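Local atomic coordinates of pancreatic lipase related protein 2 (Equus caballus, PDB entry 1W52), a protein that probably hydrolyses ester bonds of galactolipids and triacylglycerols, releasing fatty acids, and binds calcium. Residues A[338-344]-A[387-393]; A[298-302]-A[425-430]; A[16-22]-A[185-191]; A[10-14]-A[26-30]. All coordinates share one frame; numbering follows the deposited sequence.

Interaction 1. Residues A[338-344]-A[387-393]; sequences TSWRYRV and LDVDVNF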
# COMPACT_ATOMS: atom_id res chain seq x y z
N THR A 338 1.21 6.97 -8.92
CA THR A 338 2.11 7.83 -8.15
C THR A 338 1.57 9.24 -8.05
O THR A 338 1.13 9.79 -9.03
CB THR A 338 3.49 7.87 -8.77
OG1 THR A 338 3.40 8.03 -10.19
CG2 THR A 338 4.16 6.53 -8.61
N SER A 339 1.58 9.81 -6.87
CA SER A 339 1.18 11.18 -6.70
C SER A 339 2.19 11.84 -5.79
O SER A 339 2.75 11.22 -4.88
CB SER A 339 -0.21 11.28 -6.08
OG SER A 339 -0.28 12.36 -5.13
N TRP A 340 2.41 13.11 -6.02
CA TRP A 340 3.27 13.84 -5.15
C TRP A 340 2.49 14.94 -4.52
O TRP A 340 1.55 15.45 -5.09
CB TRP A 340 4.39 14.39 -5.98
CG TRP A 340 5.42 13.37 -6.21
CD1 TRP A 340 6.49 13.17 -5.45
CD2 TRP A 340 5.47 12.39 -7.26
NE1 TRP A 340 7.24 12.13 -5.95
CE2 TRP A 340 6.64 11.65 -7.08
CE3 TRP A 340 4.65 12.07 -8.34
CZ2 TRP A 340 7.04 10.60 -7.94
CZ3 TRP A 340 5.06 11.00 -9.23
CH2 TRP A 340 6.24 10.30 -9.01
N ARG A 341 2.87 15.34 -3.33
CA ARG A 341 2.06 16.26 -2.61
C ARG A 341 2.76 17.59 -2.53
O ARG A 341 3.96 17.66 -2.25
CB ARG A 341 1.80 15.75 -1.23
CG ARG A 341 0.79 16.53 -0.52
CD ARG A 341 0.44 15.88 0.78
NE ARG A 341 -0.75 16.38 1.47
CZ ARG A 341 -1.99 16.17 1.05
NH1 ARG A 341 -2.22 15.51 -0.11
NH2 ARG A 341 -3.00 16.63 1.81
N TYR A 342 1.98 18.64 -2.74
CA TYR A 342 2.46 20.01 -2.70
C TYR A 342 1.53 20.81 -1.84
O TYR A 342 0.36 20.50 -1.78
CB TYR A 342 2.49 20.53 -4.12
CG TYR A 342 3.47 19.78 -5.01
CD1 TYR A 342 3.05 18.73 -5.78
CD2 TYR A 342 4.84 20.13 -5.08
CE1 TYR A 342 3.93 18.03 -6.62
CE2 TYR A 342 5.75 19.43 -5.92
CZ TYR A 342 5.27 18.37 -6.70
OH TYR A 342 6.09 17.62 -7.56
N ARG A 343 2.03 21.79 -1.10
CA ARG A 343 1.12 22.79 -0.48
C ARG A 343 1.00 24.07 -1.32
O ARG A 343 1.98 24.51 -1.95
CB ARG A 343 1.59 23.19 0.89
CG ARG A 343 0.69 24.21 1.48
CD ARG A 343 0.95 24.41 2.94
NE ARG A 343 0.68 23.20 3.69
CZ ARG A 343 0.82 23.07 5.00
NH1 ARG A 343 1.24 24.07 5.77
NH2 ARG A 343 0.53 21.91 5.57
N VAL A 344 -0.21 24.66 -1.33
CA VAL A 344 -0.51 25.85 -2.15
C VAL A 344 -1.28 26.90 -1.36
O VAL A 344 -2.46 26.73 -1.06
CB VAL A 344 -1.27 25.53 -3.44
CG1 VAL A 344 -1.82 26.76 -3.98
CG2 VAL A 344 -0.35 24.91 -4.50
N LEU A 387 -4.16 25.22 0.54
CA LEU A 387 -4.68 23.86 0.39
C LEU A 387 -3.66 22.86 -0.23
O LEU A 387 -3.11 23.09 -1.32
CB LEU A 387 -5.99 23.85 -0.42
CG LEU A 387 -6.73 22.51 -0.57
CD1 LEU A 387 -7.74 22.26 0.56
CD2 LEU A 387 -7.39 22.43 -1.95
N ASP A 388 -3.46 21.73 0.44
CA ASP A 388 -2.54 20.70 -0.00
C ASP A 388 -3.13 19.94 -1.16
O ASP A 388 -4.32 19.75 -1.19
CB ASP A 388 -2.22 19.80 1.18
CG ASP A 388 -1.45 20.55 2.26
OD1 ASP A 388 -0.58 21.35 1.83
OD2 ASP A 388 -1.62 20.46 3.50
N VAL A 389 -2.34 19.57 -2.14
CA VAL A 389 -2.90 18.95 -3.33
C VAL A 389 -2.02 17.80 -3.86
O VAL A 389 -0.89 17.69 -3.48
CB VAL A 389 -3.19 20.00 -4.44
CG1 VAL A 389 -3.98 21.18 -3.90
CG2 VAL A 389 -1.90 20.45 -5.17
N ASP A 390 -2.54 16.97 -4.76
CA ASP A 390 -1.84 15.74 -5.12
C ASP A 390 -1.55 15.71 -6.61
O ASP A 390 -2.47 15.78 -7.42
CB ASP A 390 -2.67 14.53 -4.68
CG ASP A 390 -2.86 14.49 -3.17
OD1 ASP A 390 -1.85 14.44 -2.46
OD2 ASP A 390 -3.97 14.51 -2.59
N VAL A 391 -0.28 15.63 -6.98
CA VAL A 391 0.11 15.73 -8.38
C VAL A 391 0.40 14.35 -8.96
O VAL A 391 1.47 13.82 -8.80
CB VAL A 391 1.31 16.75 -8.62
CG1 VAL A 391 1.75 16.77 -10.09
CG2 VAL A 391 0.92 18.20 -8.21
N ASN A 392 -0.57 13.81 -9.69
CA ASN A 392 -0.52 12.45 -10.18
C ASN A 392 0.65 12.19 -11.07
O ASN A 392 0.67 11.19 -11.77
CB ASN A 392 -1.80 12.12 -10.95
CG ASN A 392 -3.06 12.42 -10.15
OD1 ASN A 392 -3.29 11.84 -9.07
ND2 ASN A 392 -3.87 13.35 -10.66
N PHE A 393 1.62 13.09 -11.10
CA PHE A 393 2.83 12.86 -11.88
C PHE A 393 4.00 13.71 -11.46
O PHE A 393 3.90 14.65 -10.66
CB PHE A 393 2.57 13.09 -13.38
CG PHE A 393 2.51 14.55 -13.77
CD1 PHE A 393 3.29 15.04 -14.81
CD2 PHE A 393 1.64 15.43 -13.09
CE1 PHE A 393 3.22 16.37 -15.18
CE2 PHE A 393 1.57 16.76 -13.45
CZ PHE A 393 2.34 17.23 -14.49

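Interaction 2. Residues A[298-302]-A[425-430]; sequences CFPCP and QSGADG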
# COMPACT_ATOMS: atom_id res chain seq x y z
N CYS A 298 0.10 17.81 9.14
CA CYS A 298 1.24 16.91 9.02
C CYS A 298 2.01 17.05 7.71
O CYS A 298 2.31 16.06 7.03
CB CYS A 298 0.75 15.49 9.17
SG CYS A 298 -0.33 15.29 10.62
N PHE A 299 2.36 18.29 7.37
CA PHE A 299 3.11 18.59 6.14
C PHE A 299 4.29 19.60 6.39
O PHE A 299 4.20 20.48 7.25
CB PHE A 299 2.10 19.09 5.11
CG PHE A 299 2.66 19.38 3.74
CD1 PHE A 299 3.19 20.60 3.45
CD2 PHE A 299 2.58 18.45 2.72
CE1 PHE A 299 3.70 20.87 2.16
CE2 PHE A 299 3.09 18.72 1.41
CZ PHE A 299 3.65 19.93 1.14
N PRO A 300 5.40 19.49 5.66
CA PRO A 300 5.68 18.42 4.69
C PRO A 300 6.42 17.25 5.33
O PRO A 300 6.38 17.08 6.55
CB PRO A 300 6.56 19.12 3.64
CG PRO A 300 7.24 20.17 4.39
CD PRO A 300 6.48 20.47 5.70
N CYS A 301 7.06 16.43 4.51
CA CYS A 301 7.83 15.34 5.02
C CYS A 301 8.60 15.84 6.22
O CYS A 301 9.10 16.99 6.17
CB CYS A 301 8.76 14.85 3.93
SG CYS A 301 7.86 13.91 2.66
N PRO A 302 8.73 15.01 7.27
CA PRO A 302 9.34 15.40 8.57
C PRO A 302 10.89 15.50 8.52
O PRO A 302 11.47 15.33 7.43
CB PRO A 302 8.93 14.24 9.49
CG PRO A 302 8.93 13.06 8.57
CD PRO A 302 8.37 13.57 7.26
N GLN A 425 4.78 24.86 -2.45
CA GLN A 425 5.70 24.04 -1.62
C GLN A 425 5.73 22.54 -1.97
O GLN A 425 4.72 21.98 -2.38
CB GLN A 425 5.34 24.17 -0.14
CG GLN A 425 6.35 23.55 0.77
CD GLN A 425 6.11 23.90 2.20
OE1 GLN A 425 6.84 23.44 3.07
NE2 GLN A 425 5.09 24.71 2.46
N SER A 426 6.88 21.90 -1.79
CA SER A 426 6.99 20.44 -1.93
C SER A 426 6.86 19.70 -0.61
O SER A 426 7.08 20.26 0.46
CB SER A 426 8.29 20.02 -2.57
OG SER A 426 8.21 18.65 -2.88
N GLY A 427 6.48 18.43 -0.71
CA GLY A 427 6.20 17.61 0.45
C GLY A 427 7.46 16.91 0.86
O GLY A 427 7.86 16.97 2.02
N ALA A 428 8.07 16.28 -0.13
CA ALA A 428 9.37 15.63 -0.02
C ALA A 428 10.37 16.37 0.89
O ALA A 428 10.85 15.81 1.90
CB ALA A 428 9.98 15.44 -1.43
N ASP A 429 10.65 17.64 0.55
CA ASP A 429 11.67 18.44 1.25
C ASP A 429 11.03 19.65 1.97
O ASP A 429 10.89 19.65 3.19
CB ASP A 429 12.79 18.84 0.28
CG ASP A 429 12.30 18.89 -1.14
OD1 ASP A 429 11.48 19.76 -1.39
OD2 ASP A 429 12.63 18.12 -2.06
N GLY A 430 10.57 20.64 1.22
CA GLY A 430 10.14 21.90 1.82
C GLY A 430 10.39 23.07 0.90
O GLY A 430 10.04 24.19 1.25

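Interaction 3. Residues A[16-22]-A[185-191]; sequences PWAGTLQ and QDASEEV. With CA (calcium ion), chain E.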
# COMPACT_ATOMS: atom_id res chain seq x y z
N PRO A 16 -6.80 -20.74 19.90
CA PRO A 16 -7.53 -19.74 19.10
C PRO A 16 -7.68 -20.06 17.62
O PRO A 16 -8.15 -19.18 16.90
CB PRO A 16 -6.69 -18.47 19.28
CG PRO A 16 -5.33 -18.94 19.40
CD PRO A 16 -5.42 -20.28 20.15
N TRP A 17 -7.36 -21.27 17.19
CA TRP A 17 -7.50 -21.62 15.78
C TRP A 17 -8.93 -21.78 15.30
O TRP A 17 -9.18 -21.74 14.10
CB TRP A 17 -6.69 -22.88 15.46
CG TRP A 17 -5.28 -22.69 15.95
CD1 TRP A 17 -4.74 -23.20 17.08
CD2 TRP A 17 -4.25 -21.89 15.35
NE1 TRP A 17 -3.43 -22.80 17.21
CE2 TRP A 17 -3.11 -21.99 16.17
CE3 TRP A 17 -4.17 -21.13 14.19
CZ2 TRP A 17 -1.91 -21.37 15.86
CZ3 TRP A 17 -3.00 -20.49 13.90
CH2 TRP A 17 -1.88 -20.60 14.73
N ALA A 18 -9.85 -21.96 16.25
CA ALA A 18 -11.28 -22.24 15.97
C ALA A 18 -12.07 -22.31 17.27
O ALA A 18 -11.50 -22.64 18.30
CB ALA A 18 -11.48 -23.53 15.13
N GLY A 19 -13.37 -22.04 17.19
CA GLY A 19 -14.20 -21.79 18.37
C GLY A 19 -13.84 -20.48 19.04
O GLY A 19 -13.78 -20.37 20.26
N THR A 20 -13.55 -19.49 18.21
CA THR A 20 -13.37 -18.13 18.66
C THR A 20 -14.57 -17.37 18.17
O THR A 20 -15.31 -17.79 17.28
CB THR A 20 -12.10 -17.51 18.02
OG1 THR A 20 -11.06 -18.49 17.91
CG2 THR A 20 -11.50 -16.42 18.91
N LEU A 21 -14.72 -16.20 18.77
CA LEU A 21 -15.70 -15.25 18.30
C LEU A 21 -15.47 -14.95 16.83
O LEU A 21 -16.41 -14.89 16.04
CB LEU A 21 -15.59 -13.98 19.12
CG LEU A 21 -16.89 -13.17 19.24
CD1 LEU A 21 -16.50 -11.72 19.68
CD2 LEU A 21 -17.79 -13.15 17.98
N GLN A 22 -14.18 -14.80 16.49
CA GLN A 22 -13.65 -14.67 15.13
C GLN A 22 -13.71 -15.90 14.20
O GLN A 22 -13.53 -15.78 13.00
CB GLN A 22 -12.19 -14.31 15.26
CG GLN A 22 -11.92 -12.91 15.72
CD GLN A 22 -12.09 -12.73 17.18
OE1 GLN A 22 -11.62 -13.54 17.97
NE2 GLN A 22 -12.73 -11.65 17.57
N GLN A 185 -9.23 -9.83 12.30
CA GLN A 185 -9.36 -8.63 13.15
C GLN A 185 -9.78 -9.04 14.57
O GLN A 185 -10.66 -9.91 14.75
CB GLN A 185 -10.35 -7.61 12.57
CG GLN A 185 -10.15 -6.25 13.17
CD GLN A 185 -10.15 -5.15 12.12
OE1 GLN A 185 -9.51 -5.26 11.08
NE2 GLN A 185 -10.84 -4.10 12.40
N ASP A 186 -9.11 -8.43 15.56
CA ASP A 186 -9.27 -8.69 17.03
C ASP A 186 -9.21 -10.18 17.39
O ASP A 186 -10.11 -10.73 17.96
CB ASP A 186 -10.54 -8.08 17.58
CG ASP A 186 -10.80 -6.67 17.10
OD1 ASP A 186 -9.83 -5.89 16.80
OD2 ASP A 186 -12.00 -6.25 17.02
N ALA A 187 -8.16 -10.85 16.99
CA ALA A 187 -7.95 -12.22 17.39
C ALA A 187 -6.53 -12.39 18.00
O ALA A 187 -5.71 -11.48 17.97
CB ALA A 187 -8.18 -13.14 16.23
N SER A 188 -6.28 -13.55 18.62
CA SER A 188 -4.98 -13.83 19.16
C SER A 188 -4.00 -13.58 18.04
O SER A 188 -4.33 -13.82 16.87
CB SER A 188 -4.85 -15.28 19.57
OG SER A 188 -3.62 -15.49 20.26
N GLU A 189 -2.81 -13.13 18.43
CA GLU A 189 -1.78 -12.77 17.50
C GLU A 189 -1.26 -14.08 16.98
O GLU A 189 -0.63 -14.15 15.95
CB GLU A 189 -0.72 -11.93 18.21
CG GLU A 189 -1.28 -10.74 19.00
CD GLU A 189 -0.19 -9.94 19.72
OE1 GLU A 189 0.40 -10.47 20.67
OE2 GLU A 189 0.09 -8.78 19.36
N GLU A 190 -1.57 -15.15 17.67
CA GLU A 190 -1.15 -16.47 17.25
C GLU A 190 -1.69 -16.80 15.84
O GLU A 190 -1.07 -17.56 15.07
CB GLU A 190 -1.55 -17.52 18.31
CG GLU A 190 -1.33 -18.96 17.86
CD GLU A 190 -1.18 -19.99 18.99
OE1 GLU A 190 -1.78 -19.79 20.07
OE2 GLU A 190 -0.49 -21.02 18.79
N VAL A 191 -2.84 -16.21 15.50
CA VAL A 191 -3.62 -16.61 14.29
C VAL A 191 -3.56 -15.58 13.19
O VAL A 191 -3.79 -15.90 12.04
CB VAL A 191 -5.14 -16.87 14.61
CG1 VAL A 191 -5.26 -18.00 15.63
CG2 VAL A 191 -5.80 -15.63 15.15
CA CA E . 1.10 -13.33 14.76

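Interaction 4. Residues A[10-14]-A[26-30]; sequences CFSDD and KSLPW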
# COMPACT_ATOMS: atom_id res chain seq x y z
N CYS A 10 1.75 -30.42 13.82
CA CYS A 10 0.36 -30.58 14.23
C CYS A 10 -0.47 -29.34 14.26
O CYS A 10 0.02 -28.26 14.49
CB CYS A 10 0.29 -31.14 15.63
SG CYS A 10 0.95 -32.79 15.62
N PHE A 11 -1.77 -29.56 14.13
CA PHE A 11 -2.73 -28.49 14.01
C PHE A 11 -3.89 -28.74 14.93
O PHE A 11 -4.79 -29.47 14.58
CB PHE A 11 -3.17 -28.43 12.56
CG PHE A 11 -2.02 -28.29 11.60
CD1 PHE A 11 -1.25 -29.38 11.26
CD2 PHE A 11 -1.68 -27.04 11.07
CE1 PHE A 11 -0.18 -29.23 10.39
CE2 PHE A 11 -0.60 -26.89 10.19
CZ PHE A 11 0.14 -27.99 9.85
N SER A 12 -3.84 -28.13 16.11
CA SER A 12 -4.94 -28.23 17.07
C SER A 12 -6.14 -27.41 16.65
O SER A 12 -6.07 -26.18 16.63
CB SER A 12 -4.54 -27.75 18.46
OG SER A 12 -5.70 -27.57 19.27
N ASP A 13 -7.26 -28.08 16.38
CA ASP A 13 -8.50 -27.37 16.07
C ASP A 13 -9.09 -26.57 17.23
O ASP A 13 -10.15 -26.01 17.09
CB ASP A 13 -9.55 -28.35 15.50
CG ASP A 13 -10.63 -28.76 16.49
OD1 ASP A 13 -10.41 -28.80 17.75
OD2 ASP A 13 -11.75 -29.08 16.05
N ASP A 14 -8.43 -26.48 18.38
CA ASP A 14 -9.05 -25.70 19.43
C ASP A 14 -8.42 -24.34 19.60
O ASP A 14 -7.30 -24.12 19.24
CB ASP A 14 -9.19 -26.49 20.76
CG ASP A 14 -7.85 -26.76 21.45
OD1 ASP A 14 -7.25 -25.80 21.99
OD2 ASP A 14 -7.34 -27.90 21.53
N LYS A 26 -15.74 -25.02 14.46
CA LYS A 26 -14.48 -25.78 14.51
C LYS A 26 -14.28 -26.57 13.22
O LYS A 26 -15.09 -27.41 12.84
CB LYS A 26 -14.42 -26.71 15.74
CG LYS A 26 -14.51 -25.96 17.09
CD LYS A 26 -13.41 -26.31 18.11
CE LYS A 26 -13.37 -25.26 19.23
NZ LYS A 26 -12.24 -25.32 20.23
N SER A 27 -13.22 -26.21 12.50
CA SER A 27 -12.72 -27.02 11.41
C SER A 27 -11.20 -27.17 11.57
O SER A 27 -10.58 -26.63 12.50
CB SER A 27 -13.09 -26.45 10.01
OG SER A 27 -12.98 -25.05 9.91
N LEU A 28 -10.64 -27.97 10.66
CA LEU A 28 -9.21 -28.21 10.54
C LEU A 28 -8.68 -28.02 9.08
O LEU A 28 -9.43 -28.18 8.08
CB LEU A 28 -8.90 -29.63 11.01
CG LEU A 28 -8.75 -29.92 12.51
CD1 LEU A 28 -8.63 -31.41 12.65
CD2 LEU A 28 -7.54 -29.20 13.15
N PRO A 29 -7.40 -27.68 8.98
CA PRO A 29 -6.75 -27.50 7.68
C PRO A 29 -6.90 -28.69 6.83
O PRO A 29 -7.11 -29.74 7.34
CB PRO A 29 -5.28 -27.34 8.05
CG PRO A 29 -5.35 -26.70 9.40
CD PRO A 29 -6.52 -27.33 10.11
N TRP A 30 -6.79 -28.49 5.54
CA TRP A 30 -6.72 -29.56 4.55
C TRP A 30 -5.37 -30.23 4.68
O TRP A 30 -4.65 -29.98 5.63
CB TRP A 30 -6.90 -28.97 3.13
CG TRP A 30 -8.34 -28.79 2.74
CD1 TRP A 30 -9.43 -29.01 3.52
CD2 TRP A 30 -8.83 -28.38 1.47
NE1 TRP A 30 -10.58 -28.78 2.81
CE2 TRP A 30 -10.24 -28.38 1.54
CE3 TRP A 30 -8.24 -28.02 0.26
CZ2 TRP A 30 -11.05 -28.01 0.48
CZ3 TRP A 30 -9.06 -27.66 -0.80
CH2 TRP A 30 -10.45 -27.67 -0.68

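Interaction 1. Residues A[338-344]-A[387-393]
Val391 N donates to Trp340 O at 2.6 Å. This bond is nearly straight, 173° at the hydrogen, with the donor in the carbonyl plane. Trp340 N answers by donating to Val391 O, and Tyr342 and Val389 exchange a second pair of backbone bonds, so two hydrogen-bonded pairs lock the antiparallel strands. Between them the non-hydrogen-bonded pair Arg341 and Asp390 carries charge. The arginine, its CG anti to the backbone N (chi1 -170°) and its chain extended to NE, brings NH1 within 2.6 Å of Asp390 OD1. The two are salt-bridged, though the hydrogen bond between them is bent and weak. Asp388 CB lies over a face of the same guanidinium, 3.3 Å from Arg341 NH2, which also makes a weak bond to Phe293 O. A straighter salt bridge joins Arg343 NE to the syn lone pair of Asp388 OD1 at 2.9 Å, in the guanidinium plane, with the arginine chain folded at chi3 (-63°). Acid beside base thus suits this face, where each of the two arginines has an acid as its mate. The other face is largely apolar. There Tyr342 CD1 rests on Val391 CG2, 3.3 Å away, and Trp340 sets CE3 3.5 Å from Phe393 O. Beta-branched Val389 and Val391 favour extended backbone and offer compact methyls. Val389 packs on Tyr372, and Tyr342 separately on Ile395. The strand pair belongs to the C-terminal PLAT/LH2 domain of the lipase, a fold known as a beta-sandwich.

Interaction 2. Residues A[298-302]-A[425-430]
Cys301 N donates to Gly427 O at 2.7 Å, the one hydrogen bond between the two loops, and the tight part of the contact gathers round it. Pro300 CB sits 3.0 Å from the same Gly427 O, while the side chain of Cys301 sets CB 3.1 Å from Ala428 O. Pro300 follows a cis peptide bond that folds its ring back, so that its CB lies over the centre of the Phe299 ring. Phe299, with CG anti to the backbone N (chi1 -177°), then reaches across the contact: CE2 meets Gly427 CA at 3.4 Å and CZ approaches Ser426 O at 3.5 Å. Glycine suits position 427, where a side chain would probably come close to that ring. Gln425 lays its extended chain beside the phenyl edge, CD 3.9 Å from Phe299 CE1, with the amide steeply inclined to the ring. An alanine in place of Phe299 would probably leave Gly427 CA and the Gln425 chain without their apolar cover and open a gap beside Pro300. Looser packing marks the far end, where Ala428 and Asp429 turn to solvent and Asp429 OD1 is occupied by Gly430 N and Thr431 OG1. The disulfide of Cys301 with Cys306 anchors one loop. Phe299 also touches Tyr285 of strand 285-286 and the two arginines of strand 340-344, so the contact sits where the lipase sheet's edge meets the first strand of the C-terminal domain.

Interaction 3. Residues A[16-22]-A[185-191]
Glu190 packs against Pro16 and Trp17 along its whole length. Its CB lies 4.2 Å from Pro16 CG; CG, anti to the backbone N (chi1 172°), comes up to Trp17 CZ2 at 3.2 Å, and CD follows beside the same atom. At the tip the carboxylate divides: OE1 is 3.7 Å from Pro16 CD, while OE2 approaches Trp17 CZ2 at 3.3 Å and keeps a long, weak ion pair with Arg165. Val191 meets the indole differently, placing CG1 over one face of the six-membered ring, offset toward its rim, in a CH-pi contact, 4.0 Å from the centroid, as suits a methyl of a beta-branched valine. The compact ring of Pro16 meets Ser188 CB through CB and CG, and Gln22 rests CG on Ala187 CB. Replacing Trp17 by alanine would probably leave Val191 CG1 and the Glu190 methylenes without their partner and open a gap beside them. Between these packed residues Glu189 gives its carbonyl oxygen to calcium, Glu189 O lying 2.2 Å from the ion, with Asp194 and Asp197 as further ligands. Trp17 also touches helix 155-166 through Glu162 and Arg165, and meets Arg124 of helix 116-141 in a cation-pi contact.

Interaction 4. Residues A[10-14]-A[26-30]
Where the small N-terminal hairpin of strands 3-5 and 9-11 runs out into a loop, Asp13 and Leu28 bring together two stretches running in nearly opposite directions, 171° apart. Leu28 CD2 packs against residues 11 and 13: it lies 3.2 Å from Asp13 CB and 3.1 Å from Phe11 O. The leucine gets there with CG anti to its carbonyl carbon (chi1 -82°), which brings the branched end close to Phe11 and Asp13. Nearer the hairpin, Phe11 sets CD2 4.0 Å from Pro29 CG, an oblique apolar contact between two buried residues; proline also keeps its own backbone stiff there. Helix 116-141 packs against both: Phe11 touches Arg124, and Pro29 touches Gln121 and Ile125. The turn out of the strand is an ST turn: Ser12 OG accepts from Asp14 N at 3.1 Å, and a serine suits this place because its hydroxyl can close the turn. Lys26 lies across Asp13 at about a right angle, its methylenes doing the touching, CD 3.4 Å from Asp13 O and CB 3.6 Å from Asp13 OD2. Its ammonium passes on to Asp14, with NZ 3.3 Å from Asp14 CB, and makes a weak bond to Ala18 O. The lysine and Asp13 charges do not pair directly, although their closeness may still be mildly favourable; Asp13 OD1 has a weak bond from the terminal amine of Lys1.

In the fold
Reading from the N terminus, interaction 4 comes first, closing a short loop between 10-14 and 26-30. Interaction 3 starts within that loop, at 16-22, and ends far along the chain at 185-191, so the two cross; they touch, with centres about 13 Å apart, and bind the N-terminal segment to the calcium-binding loop of the alpha/beta-hydrolase domain. Both have closed before the second pair opens. Interaction 2 joins 298-302 to 425-430, and interaction 1, which closes a shorter loop from 338-344 to 387-393, is nested inside it and touches it, their centres about 10 Å apart. Together these link the edge of the lipase domain to the PLAT domain, across the chain's centre from the first pair.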